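Local coordinates for protein PilX (Neisseria meningitidis, PDB 2OPE) that is a minor type IV pilin that modulates the virulence properties of type IV pili, probably through its part in the aggregation and adhesion of the bacteria, at residues Y8-I19 with M51-V61; A73-K81 with D103-L111. All coordinates share one frame; numbering follows the deposited sequence.

In the fold
Both contacts use the antiparallel sheet, on opposite faces. Contact 1 lays helix 5-28 against the short helix 53-56 and the start of edge strand 59-65; contact 2 sets helix 104-109 on the neighbouring strand 74-80. The two strands follow one another in the chain, and backbone pairs K58 with K81 and N60 with V79 join the contacts directly. L76 of strand 74-80 touches M16 of helix 5-28, while V77 and V79 turn to the other helix. Contact 1 is the larger and more mixed, with leucine, methionine and aromatic packing, a carboxylate-backbone bond and a lysine over a tyrosine. Contact 2 is smaller, valines on alanine methyls with a histidine at one end and an arginine at the rim; both are only partly buried.

Contact 1: Y8-I19 with M51-V61; sequences YQSQLYTEMVGI and MNPKIAEKYNV
Y8 carries the K58 side chain over one face of its ring: K58 CE lies 3.6 Å from Y8 CZ in a CH-pi contact, and K58 NZ makes an off-centre cation-pi contact, 4.7 Å from the centroid of the Y8 ring. I55 CD1 meets the same ring at its edge, 3.9 Å from Y8 CD1. One turn further along the helix, L12 reaches out with CG anti to the backbone N (chi1 177°) and divides its methyls. L12 CD2 rides over a face of the Y59 ring, 3.5 Å from Y59 CD2; L12 CD1 fits among M51 SD, I55 CG2 and V61 CG2, the last at 3.8 Å. E15 CB packs on M51 SD; beyond it the chain bends at chi2 (-89°) and brings the carboxylate to the backbone of N52. There N52 N donates to E15 OE2 over 2.9 Å, approaching from above the carboxylate plane, 47° out of it. N52 in turn caps helix 53-56, its OD1 taking a weak bond from K54 N. The nearby helix start probably favours a charged E15. Such packing of the N-terminal helix against the sheet and the alpha-beta loop leading into it is characteristic of the type IV pilin fold.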
loop_
_atom_site.group_PDB
_atom_site.type_symbol
_atom_site.label_atom_id
_atom_site.label_comp_id
_atom_site.label_asym_id
_atom_site.label_seq_id
_atom_site.Cartn_x
_atom_site.Cartn_y
_atom_site.Cartn_z
ATOM N N TYR A 8 -3.717 -13.393 -6.797
ATOM C CA TYR A 8 -4.423 -12.263 -6.174
ATOM C C TYR A 8 -3.453 -11.234 -5.549
ATOM O O TYR A 8 -3.665 -10.029 -5.636
ATOM C CB TYR A 8 -5.461 -12.742 -5.159
ATOM C CG TYR A 8 -6.717 -13.338 -5.785
ATOM C CD1 TYR A 8 -7.487 -12.614 -6.672
ATOM C CD2 TYR A 8 -7.145 -14.622 -5.461
ATOM C CE1 TYR A 8 -8.638 -13.147 -7.246
ATOM C CE2 TYR A 8 -8.287 -15.172 -6.034
ATOM C CZ TYR A 8 -9.037 -14.420 -6.926
ATOM O OH TYR A 8 -10.201 -14.951 -7.499
ATOM N N GLN A 9 -2.382 -11.726 -4.938
ATOM C CA GLN A 9 -1.354 -10.878 -4.389
ATOM C C GLN A 9 -0.605 -10.092 -5.495
ATOM O O GLN A 9 -0.127 -8.946 -5.266
ATOM C CB GLN A 9 -0.368 -11.734 -3.609
ATOM C CG GLN A 9 0.681 -10.916 -2.875
ATOM C CD GLN A 9 1.945 -11.698 -2.584
ATOM O OE1 GLN A 9 2.425 -12.467 -3.421
ATOM N NE2 GLN A 9 2.508 -11.481 -1.396
ATOM N N SER A 10 -0.474 -10.712 -6.675
ATOM C CA SER A 10 0.097 -10.003 -7.817
ATOM C C SER A 10 -0.810 -8.865 -8.260
ATOM O O SER A 10 -0.365 -7.728 -8.400
ATOM C CB SER A 10 0.407 -10.937 -8.981
ATOM O OG SER A 10 1.427 -11.871 -8.635
ATOM N N GLN A 11 -2.087 -9.141 -8.475
ATOM C CA GLN A 11 -2.965 -8.060 -8.919
ATOM C C GLN A 11 -3.004 -6.937 -7.892
ATOM O O GLN A 11 -3.045 -5.781 -8.259
ATOM C CB GLN A 11 -4.377 -8.570 -9.226
ATOM C CG GLN A 11 -4.380 -9.782 -10.148
ATOM C CD GLN A 11 -5.781 -10.231 -10.512
ATOM O OE1 GLN A 11 -6.699 -9.405 -10.657
ATOM N NE2 GLN A 11 -5.956 -11.530 -10.663
ATOM N N LEU A 12 -3.033 -7.281 -6.607
ATOM C CA LEU A 12 -2.975 -6.273 -5.521
ATOM C C LEU A 12 -1.692 -5.451 -5.688
ATOM O O LEU A 12 -1.692 -4.213 -5.558
ATOM C CB LEU A 12 -2.989 -6.955 -4.146
ATOM C CG LEU A 12 -2.858 -6.071 -2.912
ATOM C CD1 LEU A 12 -4.068 -5.116 -2.811
ATOM C CD2 LEU A 12 -2.682 -6.896 -1.635
ATOM N N TYR A 13 -0.598 -6.122 -6.030
ATOM C CA TYR A 13 0.642 -5.404 -6.145
ATOM C C TYR A 13 0.468 -4.344 -7.243
ATOM O O TYR A 13 0.711 -3.138 -7.016
ATOM C CB TYR A 13 1.827 -6.340 -6.414
ATOM C CG TYR A 13 3.090 -5.533 -6.587
ATOM C CD1 TYR A 13 3.879 -5.209 -5.494
ATOM C CD2 TYR A 13 3.455 -5.020 -7.845
ATOM C CE1 TYR A 13 5.003 -4.430 -5.653
ATOM C CE2 TYR A 13 4.549 -4.241 -7.984
ATOM C CZ TYR A 13 5.323 -3.941 -6.899
ATOM O OH TYR A 13 6.464 -3.159 -7.055
ATOM N N THR A 14 -0.008 -4.793 -8.400
ATOM C CA THR A 14 -0.238 -3.954 -9.564
ATOM C C THR A 14 -1.272 -2.845 -9.325
ATOM O O THR A 14 -1.143 -1.760 -9.866
ATOM C CB THR A 14 -0.632 -4.839 -10.777
ATOM O OG1 THR A 14 0.456 -5.718 -11.032
ATOM C CG2 THR A 14 -0.907 -4.017 -12.061
ATOM N N GLU A 15 -2.276 -3.102 -8.500
ATOM C CA GLU A 15 -3.242 -2.049 -8.180
ATOM C C GLU A 15 -2.543 -0.995 -7.337
ATOM O O GLU A 15 -2.795 0.210 -7.482
ATOM C CB GLU A 15 -4.453 -2.603 -7.415
ATOM C CG GLU A 15 -5.344 -3.485 -8.261
ATOM C CD GLU A 15 -6.427 -2.733 -8.992
ATOM O OE1 GLU A 15 -6.497 -1.514 -8.899
ATOM O OE2 GLU A 15 -7.240 -3.362 -9.651
ATOM N N MET A 16 -1.671 -1.444 -6.443
ATOM C CA MET A 16 -1.083 -0.518 -5.471
ATOM C C MET A 16 -0.110 0.356 -6.184
ATOM O O MET A 16 -0.061 1.525 -5.881
ATOM C CB MET A 16 -0.463 -1.227 -4.262
ATOM C CG MET A 16 -1.545 -1.824 -3.394
ATOM S SD MET A 16 -0.894 -2.807 -2.080
ATOM C CE MET A 16 0.130 -1.658 -1.064
ATOM N N VAL A 17 0.621 -0.211 -7.157
ATOM C CA VAL A 17 1.490 0.606 -8.019
ATOM C C VAL A 17 0.692 1.698 -8.720
ATOM O O VAL A 17 1.094 2.833 -8.731
ATOM C CB VAL A 17 2.197 -0.192 -9.097
ATOM C CG1 VAL A 17 2.954 0.771 -10.001
ATOM C CG2 VAL A 17 3.148 -1.156 -8.481
ATOM N N GLY A 18 -0.446 1.328 -9.296
ATOM C CA GLY A 18 -1.399 2.281 -9.897
ATOM C C GLY A 18 -1.830 3.393 -8.951
ATOM O O GLY A 18 -1.801 4.541 -9.309
ATOM N N ILE A 19 -2.245 3.025 -7.745
ATOM C CA ILE A 19 -2.566 3.980 -6.675
ATOM C C ILE A 19 -1.378 4.878 -6.285
ATOM O O ILE A 19 -1.525 6.096 -6.171
ATOM C CB ILE A 19 -3.156 3.206 -5.438
ATOM C CG1 ILE A 19 -4.451 2.476 -5.851
ATOM C CG2 ILE A 19 -3.403 4.121 -4.237
ATOM C CD1 ILE A 19 -4.919 1.426 -4.834
ATOM N N MET A 51 -10.563 -0.448 -6.381
ATOM C CA MET A 51 -9.749 -1.374 -7.169
ATOM C C MET A 51 -10.635 -2.282 -8.022
ATOM O O MET A 51 -11.850 -2.339 -7.826
ATOM C CB MET A 51 -8.819 -2.230 -6.289
ATOM C CG MET A 51 -7.756 -1.474 -5.504
ATOM S SD MET A 51 -6.724 -2.627 -4.494
ATOM C CE MET A 51 -7.893 -3.108 -3.233
ATOM N N ASN A 52 -10.028 -2.962 -8.989
ATOM C CA ASN A 52 -10.710 -4.043 -9.665
ATOM C C ASN A 52 -11.549 -4.795 -8.636
ATOM O O ASN A 52 -11.048 -5.178 -7.582
ATOM C CB ASN A 52 -9.689 -4.975 -10.319
ATOM C CG ASN A 52 -10.340 -6.170 -10.993
ATOM O OD1 ASN A 52 -11.209 -6.810 -10.418
ATOM N ND2 ASN A 52 -9.932 -6.464 -12.227
ATOM N N PRO A 53 -12.836 -4.991 -8.921
ATOM C CA PRO A 53 -13.721 -5.590 -7.894
ATOM C C PRO A 53 -13.307 -6.987 -7.397
ATOM O O PRO A 53 -13.465 -7.285 -6.206
ATOM C CB PRO A 53 -15.129 -5.574 -8.532
ATOM C CG PRO A 53 -14.912 -5.290 -10.003
ATOM C CD PRO A 53 -13.532 -4.661 -10.175
ATOM N N LYS A 54 -12.763 -7.826 -8.276
ATOM C CA LYS A 54 -12.064 -9.030 -7.813
ATOM C C LYS A 54 -11.120 -8.725 -6.628
ATOM O O LYS A 54 -11.141 -9.414 -5.624
ATOM C CB LYS A 54 -11.323 -9.727 -8.971
ATOM C CG LYS A 54 -12.275 -10.450 -9.983
ATOM C CD LYS A 54 -11.572 -11.042 -11.246
ATOM C CE LYS A 54 -10.960 -12.477 -11.040
ATOM N NZ LYS A 54 -11.690 -13.697 -11.677
ATOM N N ILE A 55 -10.329 -7.665 -6.712
ATOM C CA ILE A 55 -9.354 -7.378 -5.670
ATOM C C ILE A 55 -9.974 -6.691 -4.439
ATOM O O ILE A 55 -9.653 -7.026 -3.290
ATOM C CB ILE A 55 -8.140 -6.552 -6.271
ATOM C CG1 ILE A 55 -7.615 -7.244 -7.529
ATOM C CG2 ILE A 55 -7.009 -6.356 -5.257
ATOM C CD1 ILE A 55 -7.363 -8.754 -7.329
ATOM N N ALA A 56 -10.851 -5.723 -4.680
ATOM C CA ALA A 56 -11.498 -4.954 -3.611
ATOM C C ALA A 56 -12.304 -5.809 -2.645
ATOM O O ALA A 56 -12.450 -5.465 -1.479
ATOM C CB ALA A 56 -12.399 -3.837 -4.201
ATOM N N GLU A 57 -12.858 -6.898 -3.143
ATOM C CA GLU A 57 -13.571 -7.852 -2.321
ATOM C C GLU A 57 -12.675 -8.472 -1.253
ATOM O O GLU A 57 -13.147 -8.870 -0.180
ATOM C CB GLU A 57 -14.021 -8.996 -3.210
ATOM C CG GLU A 57 -15.452 -8.978 -3.585
ATOM C CD GLU A 57 -15.786 -10.141 -4.488
ATOM O OE1 GLU A 57 -16.948 -10.210 -4.957
ATOM O OE2 GLU A 57 -14.875 -10.972 -4.739
ATOM N N LYS A 58 -11.389 -8.594 -1.572
ATOM C CA LYS A 58 -10.490 -9.419 -0.773
ATOM C C LYS A 58 -9.471 -8.668 0.073
ATOM O O LYS A 58 -8.997 -9.216 1.069
ATOM C CB LYS A 58 -9.744 -10.386 -1.683
ATOM C CG LYS A 58 -10.651 -11.266 -2.474
ATOM C CD LYS A 58 -9.951 -11.979 -3.622
ATOM C CE LYS A 58 -10.986 -12.765 -4.420
ATOM N NZ LYS A 58 -11.726 -13.803 -3.583
ATOM N N TYR A 59 -9.127 -7.437 -0.338
ATOM C CA TYR A 59 -8.049 -6.664 0.274
ATOM C C TYR A 59 -8.467 -5.274 0.700
ATOM O O TYR A 59 -9.312 -4.672 0.063
ATOM C CB TYR A 59 -6.898 -6.529 -0.705
ATOM C CG TYR A 59 -6.318 -7.844 -1.043
ATOM C CD1 TYR A 59 -6.650 -8.501 -2.242
ATOM C CD2 TYR A 59 -5.440 -8.464 -0.173
ATOM C CE1 TYR A 59 -6.112 -9.728 -2.567
ATOM C CE2 TYR A 59 -4.904 -9.683 -0.487
ATOM C CZ TYR A 59 -5.251 -10.315 -1.684
ATOM O OH TYR A 59 -4.689 -11.538 -1.957
ATOM N N ASN A 60 -7.863 -4.778 1.785
ATOM C CA ASN A 60 -7.895 -3.339 2.121
ATOM C C ASN A 60 -6.558 -2.628 1.850
ATOM O O ASN A 60 -5.498 -3.147 2.146
ATOM C CB ASN A 60 -8.338 -3.124 3.560
ATOM C CG ASN A 60 -9.782 -3.559 3.790
ATOM O OD1 ASN A 60 -10.680 -3.242 3.006
ATOM N ND2 ASN A 60 -9.995 -4.331 4.823
ATOM N N VAL A 61 -6.611 -1.450 1.247
ATOM C CA VAL A 61 -5.398 -0.682 1.032
ATOM C C VAL A 61 -5.408 0.610 1.883
ATOM O O VAL A 61 -6.420 1.324 1.959
ATOM C CB VAL A 61 -5.176 -0.437 -0.492
ATOM C CG1 VAL A 61 -4.020 0.494 -0.737
ATOM C CG2 VAL A 61 -4.933 -1.768 -1.193
#

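Contact 2: A73-K81 with D103-L111; sequences AYSLVGVPK and DAASARAHL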
loop_
_atom_site.group_PDB
_atom_site.type_symbol
_atom_site.label_atom_id
_atom_site.label_comp_id
_atom_site.label_asym_id
_atom_site.label_seq_id
_atom_site.Cartn_x
_atom_site.Cartn_y
_atom_site.Cartn_z
ATOM N N ALA A 73 6.820 11.331 2.090
ATOM C CA ALA A 73 7.335 10.026 2.539
ATOM C C ALA A 73 6.202 9.255 3.182
ATOM O O ALA A 73 5.903 9.462 4.363
ATOM C CB ALA A 73 8.422 10.192 3.526
ATOM N N TYR A 74 5.546 8.397 2.417
ATOM C CA TYR A 74 4.487 7.545 2.972
ATOM C C TYR A 74 4.732 6.141 2.410
ATOM O O TYR A 74 5.551 5.947 1.517
ATOM C CB TYR A 74 3.068 8.039 2.601
ATOM C CG TYR A 74 2.831 8.051 1.068
ATOM C CD1 TYR A 74 2.550 6.857 0.384
ATOM C CD2 TYR A 74 2.955 9.229 0.315
ATOM C CE1 TYR A 74 2.364 6.827 -0.980
ATOM C CE2 TYR A 74 2.766 9.205 -1.076
ATOM C CZ TYR A 74 2.477 7.979 -1.724
ATOM O OH TYR A 74 2.347 7.879 -3.099
ATOM N N SER A 75 4.008 5.177 2.938
ATOM C CA SER A 75 3.950 3.854 2.366
ATOM C C SER A 75 2.493 3.393 2.235
ATOM O O SER A 75 1.596 3.879 2.933
ATOM C CB SER A 75 4.730 2.899 3.235
ATOM O OG SER A 75 4.195 2.897 4.507
ATOM N N LEU A 76 2.267 2.476 1.310
ATOM C CA LEU A 76 0.983 1.868 1.147
ATOM C C LEU A 76 1.063 0.458 1.680
ATOM O O LEU A 76 2.008 -0.266 1.402
ATOM C CB LEU A 76 0.597 1.843 -0.332
ATOM C CG LEU A 76 0.496 3.170 -1.069
ATOM C CD1 LEU A 76 0.306 2.928 -2.607
ATOM C CD2 LEU A 76 -0.646 3.978 -0.497
ATOM N N VAL A 77 0.053 0.062 2.439
ATOM C CA VAL A 77 -0.058 -1.304 2.948
ATOM C C VAL A 77 -1.288 -1.998 2.302
ATOM O O VAL A 77 -2.373 -1.450 2.250
ATOM C CB VAL A 77 -0.152 -1.256 4.506
ATOM C CG1 VAL A 77 -0.429 -2.580 5.110
ATOM C CG2 VAL A 77 1.129 -0.664 5.094
ATOM N N GLY A 78 -1.113 -3.189 1.745
ATOM C CA GLY A 78 -2.257 -3.878 1.145
ATOM C C GLY A 78 -2.411 -5.170 1.929
ATOM O O GLY A 78 -1.489 -5.977 1.972
ATOM N N VAL A 79 -3.546 -5.381 2.592
ATOM C CA VAL A 79 -3.680 -6.631 3.346
ATOM C C VAL A 79 -5.049 -7.231 3.152
ATOM O O VAL A 79 -6.014 -6.526 2.792
ATOM C CB VAL A 79 -3.369 -6.437 4.858
ATOM C CG1 VAL A 79 -1.933 -5.934 5.022
ATOM C CG2 VAL A 79 -4.430 -5.503 5.577
ATOM N N PRO A 80 -5.147 -8.546 3.350
ATOM C CA PRO A 80 -6.406 -9.227 3.132
ATOM C C PRO A 80 -7.455 -8.763 4.149
ATOM O O PRO A 80 -7.099 -8.466 5.279
ATOM C CB PRO A 80 -6.036 -10.695 3.378
ATOM C CG PRO A 80 -4.548 -10.751 3.216
ATOM C CD PRO A 80 -4.056 -9.474 3.703
ATOM N N LYS A 81 -8.716 -8.681 3.733
ATOM C CA LYS A 81 -9.836 -8.438 4.638
ATOM C C LYS A 81 -9.900 -9.480 5.766
ATOM O O LYS A 81 -9.604 -10.661 5.556
ATOM C CB LYS A 81 -11.156 -8.458 3.861
ATOM C CG LYS A 81 -11.500 -7.103 3.276
ATOM C CD LYS A 81 -12.395 -7.192 2.060
ATOM C CE LYS A 81 -13.137 -5.881 1.825
ATOM N NZ LYS A 81 -12.237 -4.731 1.972
ATOM N N ASP A 103 2.632 -12.411 5.141
ATOM C CA ASP A 103 1.549 -12.185 6.134
ATOM C C ASP A 103 1.330 -10.701 6.333
ATOM O O ASP A 103 2.279 -9.922 6.187
ATOM C CB ASP A 103 1.929 -12.765 7.476
ATOM C CG ASP A 103 3.326 -12.354 7.902
ATOM O OD1 ASP A 103 4.278 -13.037 7.493
ATOM O OD2 ASP A 103 3.495 -11.332 8.612
ATOM N N ALA A 104 0.099 -10.328 6.706
ATOM C CA ALA A 104 -0.303 -8.945 7.016
ATOM C C ALA A 104 0.548 -8.206 8.047
ATOM O O ALA A 104 0.810 -7.026 7.874
ATOM C CB ALA A 104 -1.808 -8.891 7.439
ATOM N N ALA A 105 0.979 -8.888 9.110
ATOM C CA ALA A 105 1.826 -8.273 10.094
ATOM C C ALA A 105 3.087 -7.726 9.448
ATOM O O ALA A 105 3.443 -6.572 9.703
ATOM C CB ALA A 105 2.188 -9.256 11.195
ATOM N N SER A 106 3.767 -8.545 8.635
ATOM C CA SER A 106 5.004 -8.138 7.939
ATOM C C SER A 106 4.798 -6.913 7.010
ATOM O O SER A 106 5.711 -6.104 6.816
ATOM C CB SER A 106 5.550 -9.296 7.079
ATOM O OG SER A 106 5.702 -10.507 7.804
ATOM N N ALA A 107 3.621 -6.824 6.379
ATOM C CA ALA A 107 3.268 -5.637 5.594
ATOM C C ALA A 107 3.088 -4.411 6.506
ATOM O O ALA A 107 3.603 -3.331 6.208
ATOM C CB ALA A 107 2.006 -5.891 4.778
ATOM N N ARG A 108 2.386 -4.566 7.629
ATOM C CA ARG A 108 2.205 -3.428 8.529
ATOM C C ARG A 108 3.517 -3.007 9.153
ATOM O O ARG A 108 3.686 -1.818 9.486
ATOM C CB ARG A 108 1.169 -3.706 9.612
ATOM C CG ARG A 108 -0.233 -3.977 9.046
ATOM C CD ARG A 108 -1.285 -4.096 10.159
ATOM N NE ARG A 108 -2.630 -4.224 9.582
ATOM C CZ ARG A 108 -3.318 -3.231 9.007
ATOM N NH1 ARG A 108 -2.810 -1.978 8.894
ATOM N NH2 ARG A 108 -4.533 -3.495 8.537
ATOM N N ALA A 109 4.433 -3.969 9.297
ATOM C CA ALA A 109 5.799 -3.704 9.820
ATOM C C ALA A 109 6.834 -3.228 8.742
ATOM O O ALA A 109 7.940 -2.742 9.083
ATOM C CB ALA A 109 6.324 -4.886 10.625
ATOM N N HIS A 110 6.425 -3.269 7.469
ATOM C CA HIS A 110 7.270 -2.799 6.367
ATOM C C HIS A 110 8.578 -3.511 6.384
ATOM O O HIS A 110 9.636 -2.905 6.244
ATOM C CB HIS A 110 7.530 -1.283 6.376
ATOM C CG HIS A 110 6.292 -0.471 6.503
ATOM N ND1 HIS A 110 5.039 -1.029 6.427
ATOM C CD2 HIS A 110 6.101 0.848 6.696
ATOM C CE1 HIS A 110 4.123 -0.088 6.565
ATOM N NE2 HIS A 110 4.743 1.058 6.743
ATOM N N LEU A 111 8.503 -4.812 6.583
ATOM C CA LEU A 111 9.703 -5.624 6.544
ATOM C C LEU A 111 10.171 -5.716 5.081
ATOM O O LEU A 111 9.354 -5.607 4.144
ATOM C CB LEU A 111 9.419 -6.999 7.154
ATOM C CG LEU A 111 9.179 -7.008 8.696
ATOM C CD1 LEU A 111 8.950 -8.436 9.245
ATOM C CD2 LEU A 111 10.258 -6.303 9.534
#
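V79 rests CG1 between the methyls of A104 and A107, 3.8 Å from A104 CB, and the close-packed part of the contact runs from here to V77 on H110. V77 holds CG1 anti to the backbone N (chi1 173°), 4.1 Å from A107 CB, and turns CG2 to the edge of the H110 imidazole, 3.4 Å from H110 CE1 and near the ring plane. A104 and A107 present just a methyl each, which lets the helix lie close to strand 74-80; the two run nearly antiparallel. S89 of the next strand touches V79, A104 and A107 and extends this packing.

The helix belongs to the part of the chain enclosed by the C101-C120 disulfide, which corresponds to the D-region of type IV pilins, and covers the sheet face opposite helix 5-28. It is capped at both ends. D103 is its N-cap, OD2 accepting from S106 N; at the other end H110 has positive phi (56°) and closes a Schellman motif. A107 O accepts bonds from both H110 N and H110 ND1; it is 2.7 Å from H110 ND1 and lies in the plane of the imidazole, which fixes the rotation of the ring. W91 stacks on that ring, and H110 NE2 comes within 2.9 Å of S75 OG.

Toward solvent the contact thins. R108, an exposed residue, extends its chain from CG to NE across the valines at about a right angle; R108 NH2 comes to 3.6 Å from V79 CG2, and its CG barely reaches V77 CG1. P80 makes a similarly slight contact, its CD 4.4 Å from A104 CB.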